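Local coordinates for beta-lactamase domain protein (Burkholderia ambifaria, PDB 5I0P) that binds two zinc ions and, as a member of the metallo-beta-lactamase superfamily, probably acts as a hydrolase, at residues V100-P105 with S230-L235; D106-A111 with L127-G132; T209-S214 with L258-R263. All coordinates share one frame; numbering follows the deposited sequence.

Contact 1 (V100-P105 with S230-L235). With ZN (zinc ion), chain E; ZN (zinc ion), chain F.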
ATOM      1  N   VAL A 100      -5.575  -3.884  -8.826  1.00 34.18           N
ATOM      2  CA  VAL A 100      -5.467  -3.180  -7.547  1.00 28.89           C
ATOM      3  C   VAL A 100      -4.390  -3.819  -6.664  1.00 24.85           C
ATOM      4  O   VAL A 100      -4.401  -5.033  -6.433  1.00 21.71           O
ATOM      5  CB  VAL A 100      -6.821  -3.136  -6.818  1.00 26.66           C
ATOM      6  CG1 VAL A 100      -6.637  -2.635  -5.378  1.00 25.65           C
ATOM      7  CG2 VAL A 100      -7.772  -2.248  -7.604  1.00 24.08           C
ATOM      8  N   THR A 101      -3.477  -2.993  -6.146  1.00 18.67           N
ATOM      9  CA  THR A 101      -2.370  -3.525  -5.359  1.00 22.67           C
ATOM     10  C   THR A 101      -2.830  -4.082  -4.008  1.00 25.12           C
ATOM     11  O   THR A 101      -2.293  -5.090  -3.525  1.00 23.06           O
ATOM     12  CB  THR A 101      -1.298  -2.435  -5.161  1.00 18.92           C
ATOM     13  OG1 THR A 101      -1.863  -1.270  -4.543  1.00 23.59           O
ATOM     14  CG2 THR A 101      -0.658  -2.048  -6.460  1.00 18.41           C
ATOM     15  N   HIS A 102      -3.783  -3.421  -3.367  1.00 17.86           N
ATOM     16  CA  HIS A 102      -4.189  -3.810  -2.035  1.00 17.76           C
ATOM     17  C   HIS A 102      -5.414  -2.977  -1.682  1.00 28.53           C
ATOM     18  O   HIS A 102      -5.772  -2.047  -2.411  1.00 22.94           O
ATOM     19  CB  HIS A 102      -3.048  -3.660  -1.014  1.00 21.99           C
ATOM     20  CG  HIS A 102      -2.623  -2.247  -0.710  1.00 25.56           C
ATOM     21  ND1 HIS A 102      -1.994  -1.428  -1.627  1.00 25.48           N
ATOM     22  CD2 HIS A 102      -2.701  -1.531   0.437  1.00 22.15           C
ATOM     23  CE1 HIS A 102      -1.706  -0.271  -1.063  1.00 20.68           C
ATOM     24  NE2 HIS A 102      -2.128  -0.311   0.189  1.00 24.39           N
ATOM     25  N   CYS A 103      -6.070  -3.329  -0.567  1.00 21.26           N
ATOM     26  CA  CYS A 103      -7.446  -2.892  -0.351  1.00 21.89           C
ATOM     27  C   CYS A 103      -7.579  -1.550   0.362  1.00 23.73           C
ATOM     28  O   CYS A 103      -8.714  -1.139   0.659  1.00 24.55           O
ATOM     29  CB  CYS A 103      -8.229  -3.952   0.440  1.00 24.70           C
ATOM     30  SG  CYS A 103      -7.700  -4.132   2.167  1.00 38.48           S
ATOM     31  N   HIS A 104      -6.478  -0.862   0.664  1.00 23.08           N
ATOM     32  CA  HIS A 104      -6.623   0.435   1.328  1.00 27.64           C
ATOM     33  C   HIS A 104      -7.400   1.398   0.432  1.00 26.10           C
ATOM     34  O   HIS A 104      -7.294   1.355  -0.809  1.00 22.95           O
ATOM     35  CB  HIS A 104      -5.268   1.017   1.725  1.00 25.75           C
ATOM     36  CG  HIS A 104      -4.627   0.258   2.846  1.00 31.48           C
ATOM     37  ND1 HIS A 104      -3.270   0.251   3.076  1.00 40.30           N
ATOM     38  CD2 HIS A 104      -5.163  -0.573   3.767  1.00 37.27           C
ATOM     39  CE1 HIS A 104      -3.000  -0.537   4.099  1.00 35.95           C
ATOM     40  NE2 HIS A 104      -4.131  -1.048   4.539  1.00 33.20           N
ATOM     41  N   PRO A 105      -8.205   2.265   1.048  1.00 20.93           N
ATOM     42  CA  PRO A 105      -9.228   3.011   0.292  1.00 26.15           C
ATOM     43  C   PRO A 105      -8.668   3.873  -0.848  1.00 34.35           C
ATOM     44  O   PRO A 105      -9.345   4.049  -1.878  1.00 41.20           O
ATOM     45  CB  PRO A 105      -9.881   3.882   1.371  1.00 24.94           C
ATOM     46  CG  PRO A 105      -9.498   3.269   2.629  1.00 29.39           C
ATOM     47  CD  PRO A 105      -8.181   2.634   2.465  1.00 19.51           C
ATOM     48  N   SER A 230       5.507  -0.482  -6.885  1.00 24.73           N
ATOM     49  CA  SER A 230       5.808  -0.938  -5.540  1.00 28.66           C
ATOM     50  C   SER A 230       4.631  -0.820  -4.590  1.00 30.63           C
ATOM     51  O   SER A 230       4.721  -1.329  -3.467  1.00 32.63           O
ATOM     52  CB  SER A 230       7.011  -0.181  -4.963  1.00 25.24           C
ATOM     53  OG  SER A 230       6.729   1.173  -4.733  1.00 26.43           O
ATOM     54  N   GLY A 231       3.519  -0.227  -5.023  1.00 24.61           N
ATOM     55  CA  GLY A 231       2.388  -0.068  -4.116  1.00 24.10           C
ATOM     56  C   GLY A 231       2.813   0.774  -2.928  1.00 34.73           C
ATOM     57  O   GLY A 231       3.505   1.789  -3.069  1.00 39.49           O
ATOM     58  N   ASP A 232       2.430   0.343  -1.738  1.00 30.30           N
ATOM     59  CA  ASP A 232       2.858   1.019  -0.530  1.00 24.93           C
ATOM     60  C   ASP A 232       4.024   0.310   0.148  1.00 26.59           C
ATOM     61  O   ASP A 232       4.410   0.719   1.242  1.00 30.17           O
ATOM     62  CB  ASP A 232       1.718   1.132   0.486  1.00 20.20           C
ATOM     63  CG  ASP A 232       0.658   2.146   0.115  1.00 23.91           C
ATOM     64  OD1 ASP A 232       0.749   2.917  -0.853  1.00 28.02           O
ATOM     65  OD2 ASP A 232      -0.325   2.171   0.853  1.00 39.67           O
ATOM     66  N   MET A 233       4.591  -0.745  -0.454  1.00 26.00           N
ATOM     67  CA  MET A 233       5.616  -1.503   0.263  1.00 27.35           C
ATOM     68  C   MET A 233       6.944  -0.748   0.314  1.00 25.94           C
ATOM     69  O   MET A 233       7.656  -0.806   1.330  1.00 23.00           O
ATOM     70  CB  MET A 233       5.805  -2.893  -0.364  1.00 21.10           C
ATOM     71  CG  MET A 233       4.606  -3.764  -0.167  1.00 20.80           C
ATOM     72  SD  MET A 233       4.338  -4.212   1.573  1.00 29.95           S
ATOM     73  CE  MET A 233       5.785  -5.215   1.943  1.00 24.48           C
ATOM     74  N   VAL A 234       7.293  -0.018  -0.745  1.00 24.18           N
ATOM     75  CA  VAL A 234       8.522   0.794  -0.754  1.00 27.58           C
ATOM     76  C   VAL A 234       8.141   2.200  -1.190  1.00 31.03           C
ATOM     77  O   VAL A 234       7.876   2.437  -2.381  1.00 29.47           O
ATOM     78  CB  VAL A 234       9.618   0.240  -1.678  1.00 33.68           C
ATOM     79  CG1 VAL A 234      10.921   1.014  -1.452  1.00 23.65           C
ATOM     80  CG2 VAL A 234       9.802  -1.291  -1.509  1.00 23.03           C
ATOM     81  N   LEU A 235       8.109   3.128  -0.237  1.00 24.18           N
ATOM     82  CA  LEU A 235       7.826   4.497  -0.553  1.00 25.02           C
ATOM     83  C   LEU A 235       9.082   5.353  -0.350  1.00 32.98           C
ATOM     84  O   LEU A 235       9.829   5.135   0.607  1.00 33.60           O
ATOM     85  CB  LEU A 235       6.682   5.031   0.296  1.00 21.96           C
ATOM     86  CG  LEU A 235       5.424   4.176   0.234  1.00 26.83           C
ATOM     87  CD1 LEU A 235       4.405   4.614   1.310  1.00 24.03           C
ATOM     88  CD2 LEU A 235       4.823   4.207  -1.122  1.00 21.20           C
TER
HETATM   89 ZN    ZN E 400      -1.856   1.297   1.972  1.00 50.66          ZN
HETATM   90 ZN    ZN F 401      -1.413   4.047  -0.192  1.00 37.13          ZN
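His102 and Asp232 meet across this contact at about a right angle, their ring and carboxylate planes 71° apart. His102 NE2 and Asp232 OD2 are only 3.1 Å apart, yet they are joined through a metal rather than by a hydrogen bond. The zinc ion of chain E takes His102 NE2 at 2.4 Å and Asp232 OD2 at 2.1 Å. His104 binds through ND1 instead, 2.1 Å from the zinc of chain E. Its plane is turned 33° from that of the carboxylate, whose OD2 lies at the ring edge. Asp232 does double duty: OD2 also reaches the zinc of chain F at 2.4 Å and OD1 reaches it at 2.5 Å, so that OD2 bridges the two metals while OD1 binds one.

With CG of His102 between the backbone N and the carbonyl carbon (chi1 68°), NE2 is turned toward the zinc and ND1 faces Thr101 OG1, to which it donates over 2.9 Å. This second-shell bond helps fix the rotation of the imidazole. Beside it, Thr101 CG2 rests 4.3 Å from Gly231 CA, where strand 227-231 ends and the chain turns into Asp232. His213 completes the first site; Asp106, His107 and His277 complete the second. His102 and His104, with Asp106 and His107 just after the segment, make up the His-X-His-X-Asp-His motif, and the bridging aspartate joins them in the dinuclear zinc centre of the metallo-beta-lactamase fold.

Contact 2 (D106-A111 with L127-G132). With ZN (zinc ion), chain F.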
ATOM      1  N   ASP A 106      -7.470   4.447  -0.679  1.00 28.24           N
ATOM      2  CA  ASP A 106      -6.927   5.276  -1.740  1.00 30.95           C
ATOM      3  C   ASP A 106      -6.535   4.441  -2.964  1.00 31.86           C
ATOM      4  O   ASP A 106      -6.470   4.992  -4.072  1.00 30.05           O
ATOM      5  CB  ASP A 106      -5.760   6.155  -1.217  1.00 27.62           C
ATOM      6  CG  ASP A 106      -4.732   5.390  -0.350  1.00 34.74           C
ATOM      7  OD1 ASP A 106      -3.508   5.665  -0.500  1.00 39.85           O
ATOM      8  OD2 ASP A 106      -5.120   4.531   0.473  1.00 34.86           O
ATOM      9  N   HIS A 107      -6.350   3.118  -2.813  1.00 24.11           N
ATOM     10  CA  HIS A 107      -6.045   2.277  -3.972  1.00 18.65           C
ATOM     11  C   HIS A 107      -7.272   1.633  -4.592  1.00 21.35           C
ATOM     12  O   HIS A 107      -7.313   1.463  -5.817  1.00 27.60           O
ATOM     13  CB  HIS A 107      -5.033   1.204  -3.590  1.00 18.06           C
ATOM     14  CG  HIS A 107      -3.760   1.771  -3.059  1.00 30.45           C
ATOM     15  ND1 HIS A 107      -2.587   1.783  -3.791  1.00 28.04           N
ATOM     16  CD2 HIS A 107      -3.488   2.415  -1.900  1.00 19.03           C
ATOM     17  CE1 HIS A 107      -1.634   2.359  -3.081  1.00 18.99           C
ATOM     18  NE2 HIS A 107      -2.153   2.747  -1.931  1.00 24.00           N
ATOM     19  N   PHE A 108      -8.310   1.393  -3.781  1.00 19.38           N
ATOM     20  CA  PHE A 108      -9.404   0.490  -4.088  1.00 19.86           C
ATOM     21  C   PHE A 108     -10.748   1.183  -4.183  1.00 20.85           C
ATOM     22  O   PHE A 108     -11.667   0.603  -4.760  1.00 21.37           O
ATOM     23  CB  PHE A 108      -9.490  -0.586  -2.997  1.00 24.23           C
ATOM     24  CG  PHE A 108     -10.398  -1.731  -3.300  1.00 23.09           C
ATOM     25  CD1 PHE A 108     -10.395  -2.349  -4.538  1.00 27.88           C
ATOM     26  CD2 PHE A 108     -11.228  -2.247  -2.300  1.00 26.38           C
ATOM     27  CE1 PHE A 108     -11.233  -3.455  -4.799  1.00 23.51           C
ATOM     28  CE2 PHE A 108     -12.032  -3.365  -2.529  1.00 29.97           C
ATOM     29  CZ  PHE A 108     -12.037  -3.962  -3.798  1.00 30.78           C
ATOM     30  N   GLY A 109     -10.869   2.411  -3.671  1.00 22.90           N
ATOM     31  CA  GLY A 109     -12.174   3.046  -3.543  1.00 23.90           C
ATOM     32  C   GLY A 109     -12.970   3.112  -4.838  1.00 31.24           C
ATOM     33  O   GLY A 109     -14.176   2.828  -4.853  1.00 33.38           O
ATOM     34  N   LEU A 110     -12.320   3.511  -5.943  1.00 31.93           N
ATOM     35  CA  LEU A 110     -13.027   3.722  -7.206  1.00 34.15           C
ATOM     36  C   LEU A 110     -12.982   2.503  -8.120  1.00 31.68           C
ATOM     37  O   LEU A 110     -13.238   2.629  -9.328  1.00 29.88           O
ATOM     38  CB  LEU A 110     -12.478   4.939  -7.947  1.00 28.16           C
ATOM     39  CG  LEU A 110     -13.016   6.225  -7.379  1.00 28.70           C
ATOM     40  CD1 LEU A 110     -12.431   7.387  -8.142  1.00 31.23           C
ATOM     41  CD2 LEU A 110     -14.504   6.193  -7.488  1.00 33.41           C
ATOM     42  N   ALA A 111     -12.631   1.341  -7.574  1.00 29.13           N
ATOM     43  CA  ALA A 111     -12.506   0.148  -8.395  1.00 27.79           C
ATOM     44  C   ALA A 111     -13.839  -0.216  -9.050  1.00 33.96           C
ATOM     45  O   ALA A 111     -13.901  -0.440 -10.274  1.00 33.19           O
ATOM     46  CB  ALA A 111     -11.957  -0.997  -7.549  1.00 26.83           C
ATOM     47  N   LEU A 127     -12.107  -6.690 -12.243  1.00 42.11           N
ATOM     48  CA  LEU A 127     -11.127  -6.323 -11.230  1.00 35.33           C
ATOM     49  C   LEU A 127     -10.111  -7.442 -11.016  1.00 28.85           C
ATOM     50  O   LEU A 127     -10.498  -8.588 -10.786  1.00 25.41           O
ATOM     51  CB  LEU A 127     -11.851  -6.033  -9.913  1.00 30.55           C
ATOM     52  CG  LEU A 127     -10.936  -6.102  -8.694  1.00 31.64           C
ATOM     53  CD1 LEU A 127     -10.019  -4.900  -8.713  1.00 25.44           C
ATOM     54  CD2 LEU A 127     -11.740  -6.184  -7.389  1.00 32.53           C
ATOM     55  N   TRP A 128      -8.818  -7.100 -11.047  1.00 26.69           N
ATOM     56  CA  TRP A 128      -7.725  -8.022 -10.725  1.00 25.52           C
ATOM     57  C   TRP A 128      -7.115  -7.652  -9.367  1.00 29.55           C
ATOM     58  O   TRP A 128      -6.665  -6.516  -9.167  1.00 34.73           O
ATOM     59  CB  TRP A 128      -6.653  -8.012 -11.830  1.00 24.63           C
ATOM     60  CG  TRP A 128      -7.151  -8.569 -13.180  1.00 32.62           C
ATOM     61  CD1 TRP A 128      -8.270  -8.181 -13.855  1.00 27.10           C
ATOM     62  CD2 TRP A 128      -6.517  -9.569 -14.000  1.00 27.46           C
ATOM     63  NE1 TRP A 128      -8.394  -8.892 -15.023  1.00 31.19           N
ATOM     64  CE2 TRP A 128      -7.336  -9.756 -15.135  1.00 31.71           C
ATOM     65  CE3 TRP A 128      -5.344 -10.336 -13.874  1.00 27.56           C
ATOM     66  CZ2 TRP A 128      -7.038 -10.704 -16.139  1.00 33.20           C
ATOM     67  CZ3 TRP A 128      -5.041 -11.257 -14.857  1.00 29.17           C
ATOM     68  CH2 TRP A 128      -5.902 -11.448 -15.982  1.00 30.72           C
ATOM     69  N   MET A 129      -7.065  -8.616  -8.445  1.00 32.27           N
ATOM     70  CA  MET A 129      -6.659  -8.354  -7.063  1.00 28.07           C
ATOM     71  C   MET A 129      -6.263  -9.675  -6.401  1.00 28.31           C
ATOM     72  O   MET A 129      -6.659 -10.763  -6.843  1.00 31.10           O
ATOM     73  CB  MET A 129      -7.797  -7.681  -6.295  1.00 23.93           C
ATOM     74  CG  MET A 129      -7.450  -6.878  -5.083  1.00 25.05           C
ATOM     75  SD  MET A 129      -8.921  -5.926  -4.643  1.00 33.17           S
ATOM     76  CE  MET A 129      -8.398  -5.012  -3.179  1.00 19.46           C
ATOM     77  N   THR A 130      -5.480  -9.580  -5.336  1.00 22.94           N
ATOM     78  CA  THR A 130      -5.204 -10.788  -4.574  1.00 25.17           C
ATOM     79  C   THR A 130      -6.411 -11.141  -3.716  1.00 26.45           C
ATOM     80  O   THR A 130      -7.237 -10.283  -3.376  1.00 28.40           O
ATOM     81  CB  THR A 130      -3.975 -10.653  -3.671  1.00 24.44           C
ATOM     82  OG1 THR A 130      -4.219  -9.662  -2.667  1.00 29.69           O
ATOM     83  CG2 THR A 130      -2.704 -10.336  -4.467  1.00 20.86           C
ATOM     84  N   LEU A 131      -6.514 -12.434  -3.397  1.00 27.60           N
ATOM     85  CA  LEU A 131      -7.627 -12.936  -2.598  1.00 26.17           C
ATOM     86  C   LEU A 131      -7.684 -12.270  -1.224  1.00 29.99           C
ATOM     87  O   LEU A 131      -8.770 -11.925  -0.743  1.00 28.36           O
ATOM     88  CB  LEU A 131      -7.515 -14.449  -2.453  1.00 23.94           C
ATOM     89  CG  LEU A 131      -8.680 -15.146  -1.732  1.00 28.64           C
ATOM     90  CD1 LEU A 131      -8.925 -16.544  -2.327  1.00 26.56           C
ATOM     91  CD2 LEU A 131      -8.483 -15.258  -0.204  1.00 24.59           C
ATOM     92  N   GLY A 132      -6.537 -12.160  -0.532  1.00 22.85           N
ATOM     93  CA  GLY A 132      -6.567 -11.568   0.794  1.00 21.35           C
ATOM     94  C   GLY A 132      -7.051 -10.128   0.765  1.00 26.05           C
ATOM     95  O   GLY A 132      -7.901  -9.731   1.561  1.00 25.68           O
TER
HETATM   96 ZN    ZN F 401      -1.413   4.047  -0.192  1.00 37.13          ZN
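Phe108 presents one ring face to the methyl end of Met129, whose CE stands 3.6 Å from the ring centroid of Phe108 and only 11° off the ring normal. This is a CH-pi contact almost over the ring centre. The sulfur of the same side chain comes in obliquely, Met129 SD lying 4.0 Å from the Phe108 centroid, so that the thioether spans the ring from its centre to the CE1 side in a Met-aromatic contact. The closest pair is Phe108 CE1 with Met129 SD at 3.4 Å. Met129 can reach this far because its chain is extended from the backbone to CE, and it crosses the phenylalanine at about a right angle.

Leu127, two residues earlier on the same strand, touches a different part of the ring. Its CD2 approaches Phe108 CE1 to 3.8 Å at the edge, in the ring plane, so one aromatic ring meets methionine over its face and leucine along its rim. With CG anti to the backbone N (chi1 -169°), the Phe108 ring extends nearer the strand. Phe108 also starts a type I beta turn, closed by Ala111 N to Phe108 O at 3.1 Å.

The preceding residues, Asp106 and His107, bind the zinc of chain F. The contact thus packs helix 105-108, which carries these ligands, against strand 126-130, which lies between strands 95-99 and 190-192 in the seven-stranded sheet and leads into helix 131-141, while Leu110 leans on helix 76-88.

Contact 3 (T209-S214 with L258-R263). With ZN (zinc ion), chain E.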
ATOM      1  N   THR A 209       4.198 -10.521  -3.707  1.00 38.49           N
ATOM      2  CA  THR A 209       3.323 -10.255  -2.565  1.00 38.52           C
ATOM      3  C   THR A 209       4.133  -9.740  -1.388  1.00 28.82           C
ATOM      4  O   THR A 209       5.244 -10.209  -1.135  1.00 29.29           O
ATOM      5  CB  THR A 209       2.574 -11.505  -2.123  1.00 37.06           C
ATOM      6  OG1 THR A 209       3.528 -12.511  -1.780  1.00 45.50           O
ATOM      7  CG2 THR A 209       1.737 -12.017  -3.243  1.00 32.57           C
ATOM      8  N   GLY A 210       3.535  -8.826  -0.642  1.00 26.71           N
ATOM      9  CA  GLY A 210       4.156  -8.273   0.543  1.00 30.99           C
ATOM     10  C   GLY A 210       3.187  -8.349   1.704  1.00 27.98           C
ATOM     11  O   GLY A 210       1.979  -8.393   1.520  1.00 25.88           O
ATOM     12  N   TYR A 211       3.736  -8.420   2.911  1.00 30.00           N
ATOM     13  CA  TYR A 211       2.912  -8.649   4.090  1.00 27.69           C
ATOM     14  C   TYR A 211       3.237  -7.611   5.158  1.00 27.83           C
ATOM     15  O   TYR A 211       4.274  -6.953   5.114  1.00 27.03           O
ATOM     16  CB  TYR A 211       3.109 -10.084   4.605  1.00 22.89           C
ATOM     17  CG  TYR A 211       2.782 -11.110   3.547  1.00 22.86           C
ATOM     18  CD1 TYR A 211       1.473 -11.535   3.350  1.00 27.69           C
ATOM     19  CD2 TYR A 211       3.763 -11.609   2.717  1.00 22.70           C
ATOM     20  CE1 TYR A 211       1.153 -12.451   2.350  1.00 22.62           C
ATOM     21  CE2 TYR A 211       3.466 -12.507   1.723  1.00 25.74           C
ATOM     22  CZ  TYR A 211       2.156 -12.933   1.543  1.00 28.53           C
ATOM     23  OH  TYR A 211       1.862 -13.836   0.546  1.00 32.67           O
ATOM     24  N   GLY A 212       2.342  -7.463   6.131  1.00 25.97           N
ATOM     25  CA  GLY A 212       2.607  -6.545   7.217  1.00 24.18           C
ATOM     26  C   GLY A 212       1.917  -5.205   7.097  1.00 28.08           C
ATOM     27  O   GLY A 212       1.500  -4.628   8.104  1.00 34.93           O
ATOM     28  N   HIS A 213       1.808  -4.686   5.876  1.00 26.76           N
ATOM     29  CA  HIS A 213       1.033  -3.479   5.605  1.00 26.54           C
ATOM     30  C   HIS A 213      -0.445  -3.796   5.364  1.00 27.29           C
ATOM     31  O   HIS A 213      -1.326  -3.055   5.806  1.00 20.57           O
ATOM     32  CB  HIS A 213       1.663  -2.737   4.416  1.00 20.25           C
ATOM     33  CG  HIS A 213       0.911  -1.520   3.987  1.00 25.20           C
ATOM     34  ND1 HIS A 213       0.814  -0.386   4.767  1.00 25.86           N
ATOM     35  CD2 HIS A 213       0.270  -1.235   2.829  1.00 27.09           C
ATOM     36  CE1 HIS A 213       0.097   0.523   4.128  1.00 25.41           C
ATOM     37  NE2 HIS A 213      -0.233   0.037   2.945  1.00 24.02           N
ATOM     38  N   SER A 214      -0.722  -4.920   4.721  1.00 35.62           N
ATOM     39  CA  SER A 214      -2.066  -5.319   4.316  1.00 34.00           C
ATOM     40  C   SER A 214      -2.052  -6.834   4.122  1.00 32.09           C
ATOM     41  O   SER A 214      -0.972  -7.450   4.139  1.00 24.22           O
ATOM     42  CB  SER A 214      -2.494  -4.602   3.022  1.00 29.55           C
ATOM     43  OG  SER A 214      -1.624  -4.916   1.946  1.00 31.15           O
ATOM     44  N   LEU A 258       9.296  -6.366   7.443  1.00 26.29           N
ATOM     45  CA  LEU A 258      10.741  -6.389   7.304  1.00 24.18           C
ATOM     46  C   LEU A 258      11.183  -7.611   6.511  1.00 26.22           C
ATOM     47  O   LEU A 258      12.196  -7.569   5.807  1.00 35.91           O
ATOM     48  CB  LEU A 258      11.403  -6.346   8.691  1.00 28.67           C
ATOM     49  CG  LEU A 258      11.149  -5.041   9.480  1.00 33.37           C
ATOM     50  CD1 LEU A 258      11.752  -5.090  10.876  1.00 25.26           C
ATOM     51  CD2 LEU A 258      11.593  -3.794   8.729  1.00 24.57           C
ATOM     52  N   GLU A 259      10.469  -8.717   6.635  1.00 28.40           N
ATOM     53  CA  GLU A 259      10.815  -9.872   5.824  1.00 30.29           C
ATOM     54  C   GLU A 259      10.406  -9.654   4.368  1.00 27.87           C
ATOM     55  O   GLU A 259      11.178  -9.947   3.458  1.00 33.15           O
ATOM     56  CB  GLU A 259      10.171 -11.114   6.402  1.00 33.20           C
ATOM     57  CG  GLU A 259      10.437 -12.404   5.660  1.00 52.35           C
ATOM     58  CD  GLU A 259       9.576 -13.537   6.213  1.00 75.54           C
ATOM     59  OE1 GLU A 259      10.047 -14.697   6.208  1.00 86.73           O
ATOM     60  OE2 GLU A 259       8.437 -13.265   6.686  1.00 81.75           O
ATOM     61  N   SER A 260       9.224  -9.086   4.131  1.00 23.92           N
ATOM     62  CA  SER A 260       8.815  -8.805   2.759  1.00 34.07           C
ATOM     63  C   SER A 260       9.801  -7.873   2.032  1.00 32.02           C
ATOM     64  O   SER A 260       9.990  -7.986   0.817  1.00 27.73           O
ATOM     65  CB  SER A 260       7.427  -8.180   2.775  1.00 33.46           C
ATOM     66  OG  SER A 260       6.481  -9.070   3.293  1.00 32.71           O
ATOM     67  N   LEU A 261      10.474  -6.980   2.753  1.00 30.75           N
ATOM     68  CA  LEU A 261      11.360  -6.043   2.077  1.00 31.97           C
ATOM     69  C   LEU A 261      12.504  -6.744   1.374  1.00 36.12           C
ATOM     70  O   LEU A 261      13.030  -6.211   0.389  1.00 36.47           O
ATOM     71  CB  LEU A 261      11.890  -5.014   3.066  1.00 30.35           C
ATOM     72  CG  LEU A 261      10.904  -3.930   3.477  1.00 31.37           C
ATOM     73  CD1 LEU A 261      11.647  -2.907   4.322  1.00 34.69           C
ATOM     74  CD2 LEU A 261      10.302  -3.251   2.265  1.00 23.19           C
ATOM     75  N   GLY A 262      12.867  -7.947   1.823  1.00 33.04           N
ATOM     76  CA  GLY A 262      13.917  -8.684   1.155  1.00 31.47           C
ATOM     77  C   GLY A 262      13.634  -8.984  -0.302  1.00 37.02           C
ATOM     78  O   GLY A 262      14.576  -9.157  -1.077  1.00 40.44           O
ATOM     79  N   ARG A 263      12.358  -9.021  -0.698  1.00 35.17           N
ATOM     80  CA  ARG A 263      11.999  -9.245  -2.094  1.00 26.95           C
ATOM     81  C   ARG A 263      12.500  -8.140  -3.034  1.00 37.34           C
ATOM     82  O   ARG A 263      12.792  -8.394  -4.212  1.00 31.48           O
ATOM     83  CB  ARG A 263      10.480  -9.357  -2.194  1.00 31.41           C
ATOM     84  CG  ARG A 263       9.874 -10.515  -1.434  1.00 34.45           C
ATOM     85  CD  ARG A 263      10.415 -11.884  -1.910  1.00 27.08           C
ATOM     86  NE  ARG A 263      10.355 -12.143  -3.365  1.00 41.79           N
ATOM     87  CZ  ARG A 263       9.276 -12.537  -4.055  1.00 38.93           C
ATOM     88  NH1 ARG A 263       8.107 -12.702  -3.455  1.00 31.16           N
ATOM     89  NH2 ARG A 263       9.371 -12.775  -5.353  1.00 28.17           N
TER
HETATM   90 ZN    ZN E 400      -1.856   1.297   1.972  1.00 50.66          ZN
HETATM   91  O   HOH W   1       7.430  -8.205  -0.292  1.00 25.86           O
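The direct hydrogen bond of this contact runs from Tyr211 N to Ser260 OG, 2.8 Å long with an N-H...O angle of 151°. Ser260 holds its hydroxyl beside its own backbone N (chi1 -63°), and from there OG also bonds to Leu256 O, one turn back in helix 253-260. The hydroxyl is therefore held by two hydrogen bonds, linking the helix backbone to the chain that leaves strand 203-210.

A second polar link is indirect. One water donates to Thr209 O at 3.1 Å and to Ser260 O at 2.8 Å, tying the strand end to the helix carbonyl that also receives Arg263 N.

Van der Waals contacts gather round the same serine oxygen. Gly210 CA lies 3.7 Å from Ser260 OG, and the Tyr211 ring turns its edge to that oxygen, with Tyr211 CD2 at 3.8 Å. The backbones are close here, Gly210 CA being 5.2 Å from Ser260 CA.

Charge enters through Arg263, an exposed residue. Its guanidinium lies near Thr209 O without bonding it; its NH1 forms a salt bridge with Glu194, which also accepts a hydrogen bond from Thr209 OG1, so one glutamate serves both segments.

Metal binding follows along the chain: His213 NE2 coordinates the zinc of chain E at 2.3 Å, while its ND1 bonds to Asn241 O. The contact is thus predominantly polar, built on a shared hydroxyl, a water and a glutamate. It ties down the backbone at Tyr211, two residues before the zinc ligand His213, which probably helps to set the course of that loop.

Following the chain from the N terminus, segment 100-105 leaves strand 95-99 and opens the long loop that contact 1 closes at 230-235. Contact 2 starts at the next residue and closes at 127-132, entirely nested within that loop. Contact 3 begins at 209-214, still inside it, but closes only at 258-263, so contacts 1 and 3 cross. Contact 2 stays on the side of the seven-stranded sheet, contact 3 joins the six-stranded sheet to helices 253-260 and 262-265, and contact 1 links the two sheets at the metals. Contacts 1 and 2 share the zinc of chain F, contacts 1 and 3 that of chain E; contacts 2 and 3 do not touch.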